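Local structure of protein (hdlp (histone deacetylase-like protein)) (Aquifex aeolicus, 1C3P) at residues Ile165-His170 with Leu188-Ser193. The protein binds zinc and, as a member of the histone deacetylase family, probably removes acetyl groups from acetylated lysine or similar amides. Residues are numbered along the deposited sequence; the frame is centred on the assembly and turned at random.
Sequences IDLDAH and LSLHQS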
loop_
_atom_site.group_PDB
_atom_site.type_symbol
_atom_site.label_atom_id
_atom_site.label_comp_id
_atom_site.label_asym_id
_atom_site.label_seq_id
_atom_site.Cartn_x
_atom_site.Cartn_y
_atom_site.Cartn_z
ATOM N N ILE A 165 2.529 7.657 5.942
ATOM C CA ILE A 165 3.718 6.814 6.034
ATOM C C ILE A 165 3.517 5.663 5.048
ATOM O O ILE A 165 2.499 4.972 5.088
ATOM C CB ILE A 165 3.894 6.246 7.449
ATOM C CG1 ILE A 165 4.008 7.394 8.459
ATOM C CG2 ILE A 165 5.107 5.330 7.489
ATOM C CD1 ILE A 165 3.861 6.946 9.923
ATOM N N ASP A 166 4.498 5.464 4.180
ATOM C CA ASP A 166 4.407 4.455 3.131
ATOM C C ASP A 166 5.476 3.369 3.283
ATOM O O ASP A 166 6.662 3.583 3.008
ATOM C CB ASP A 166 4.514 5.183 1.768
ATOM C CG ASP A 166 4.185 4.285 0.585
ATOM O OD1 ASP A 166 4.933 3.313 0.363
ATOM O OD2 ASP A 166 3.177 4.562 -0.119
ATOM N N LEU A 167 5.060 2.184 3.715
ATOM C CA LEU A 167 6.014 1.096 3.915
ATOM C C LEU A 167 6.169 0.139 2.741
ATOM O O LEU A 167 6.897 -0.854 2.831
ATOM C CB LEU A 167 5.652 0.312 5.185
ATOM C CG LEU A 167 5.687 1.195 6.442
ATOM C CD1 LEU A 167 5.473 0.324 7.670
ATOM C CD2 LEU A 167 7.035 1.926 6.555
ATOM N N ASP A 168 5.471 0.440 1.652
ATOM C CA ASP A 168 5.551 -0.355 0.424
ATOM C C ASP A 168 7.010 -0.278 -0.041
ATOM O O ASP A 168 7.659 0.739 0.165
ATOM C CB ASP A 168 4.660 0.279 -0.644
ATOM C CG ASP A 168 4.488 -0.596 -1.860
ATOM O OD1 ASP A 168 3.780 -1.615 -1.750
ATOM O OD2 ASP A 168 5.065 -0.276 -2.921
ATOM N N ALA A 169 7.495 -1.337 -0.696
ATOM C CA ALA A 169 8.878 -1.408 -1.187
ATOM C C ALA A 169 9.163 -0.467 -2.363
ATOM O O ALA A 169 10.286 -0.419 -2.863
ATOM C CB ALA A 169 9.232 -2.871 -1.578
ATOM N N HIS A 170 8.142 0.261 -2.815
ATOM C CA HIS A 170 8.327 1.220 -3.902
ATOM C C HIS A 170 7.879 2.590 -3.416
ATOM O O HIS A 170 6.960 2.702 -2.603
ATOM C CB HIS A 170 7.510 0.840 -5.148
ATOM C CG HIS A 170 7.900 -0.468 -5.758
ATOM N ND1 HIS A 170 7.446 -1.680 -5.287
ATOM C CD2 HIS A 170 8.732 -0.750 -6.790
ATOM C CE1 HIS A 170 7.979 -2.654 -6.004
ATOM N NE2 HIS A 170 8.764 -2.116 -6.922
ATOM N N LEU A 188 6.278 10.357 4.453
ATOM C CA LEU A 188 7.470 9.575 4.741
ATOM C C LEU A 188 7.373 8.281 3.969
ATOM O O LEU A 188 6.373 7.562 4.059
ATOM C CB LEU A 188 7.583 9.229 6.228
ATOM C CG LEU A 188 8.558 8.094 6.615
ATOM C CD1 LEU A 188 10.002 8.448 6.266
ATOM C CD2 LEU A 188 8.439 7.818 8.105
ATOM N N SER A 189 8.393 7.973 3.192
ATOM C CA SER A 189 8.365 6.706 2.479
ATOM C C SER A 189 9.666 5.959 2.601
ATOM O O SER A 189 10.720 6.542 2.423
ATOM C CB SER A 189 8.086 6.904 0.985
ATOM O OG SER A 189 8.086 5.629 0.369
ATOM N N LEU A 190 9.604 4.673 2.928
ATOM C CA LEU A 190 10.816 3.865 2.927
ATOM C C LEU A 190 10.582 3.050 1.652
ATOM O O LEU A 190 9.459 2.643 1.382
ATOM C CB LEU A 190 10.921 2.890 4.109
ATOM C CG LEU A 190 10.694 3.231 5.580
ATOM C CD1 LEU A 190 11.580 2.306 6.401
ATOM C CD2 LEU A 190 10.995 4.654 5.885
ATOM N N HIS A 191 11.624 2.793 0.876
ATOM C CA HIS A 191 11.437 2.056 -0.365
ATOM C C HIS A 191 12.766 1.673 -1.003
ATOM O O HIS A 191 13.822 2.143 -0.572
ATOM C CB HIS A 191 10.607 2.921 -1.319
ATOM C CG HIS A 191 11.081 4.346 -1.387
ATOM N ND1 HIS A 191 12.202 4.740 -2.090
ATOM C CD2 HIS A 191 10.612 5.460 -0.778
ATOM C CE1 HIS A 191 12.400 6.036 -1.914
ATOM N NE2 HIS A 191 11.447 6.497 -1.123
ATOM N N GLN A 192 12.712 0.777 -1.991
ATOM C CA GLN A 192 13.926 0.368 -2.711
ATOM C C GLN A 192 14.423 1.630 -3.382
ATOM O O GLN A 192 13.622 2.417 -3.885
ATOM C CB GLN A 192 13.613 -0.645 -3.811
ATOM C CG GLN A 192 12.991 -1.933 -3.349
ATOM C CD GLN A 192 12.444 -2.716 -4.521
ATOM O OE1 GLN A 192 13.164 -3.493 -5.176
ATOM N NE2 GLN A 192 11.174 -2.473 -4.837
ATOM N N SER A 193 15.733 1.835 -3.404
ATOM C CA SER A 193 16.250 3.028 -4.054
ATOM C C SER A 193 15.879 3.096 -5.553
ATOM O O SER A 193 15.913 2.095 -6.256
ATOM C CB SER A 193 17.780 3.093 -3.923
ATOM O OG SER A 193 18.279 4.197 -4.670
#
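Gln192 grips the carbonyl oxygen of Ala169 twice. Its backbone N gives a nearly straight hydrogen bond to Ala169 O (2.8 Å, 174° at the hydrogen). Its side-chain NE2 gives a second hydrogen bond, 3.0 Å from Ala169 O. The two donors come from opposite faces of the carbonyl plane. CG stands beside the backbone N of Gln192 (chi1 -61°) and the chain runs on extended, which carries the amide alongside this oxygen with an N-H of NE2 turned to it. Ala169 O lies in the amide plane, while Gln192 NE2 sits over one face of the His170 ring, toward its rim, 3.2 Å from His170 NE2. Amide and ring planes are turned 78° apart. Gln192 OE1 accepts from Lys267 N, so both ends of the amide are held. With an alanine in place of Gln192, Ala169 O is likely to keep just the backbone bond from this segment, while the His170 ring loses its amide neighbour and Lys267 N its acceptor.

Strands 162-166 and 185-192 are parallel neighbours, joined through helix 173-179 in a beta-alpha-beta unit of the arginase-like alpha/beta fold. Asp168 and His170 are zinc ligands on the loop after strand 162-166; the metal is absent from this model. Asp258, the third ligand, accepts from His170 ND1.

Further back, Asp166 N donates to Leu188 O (2.8 Å), and Leu190 N to Asp166 O (3.1 Å). Leu188 CD2 meets Ile165 CG2 at 4.2 Å, on the sheet face packed by helix 228-245. Leu190 lies alongside Leu167, its CG 4.0 Å from Leu167 CD2.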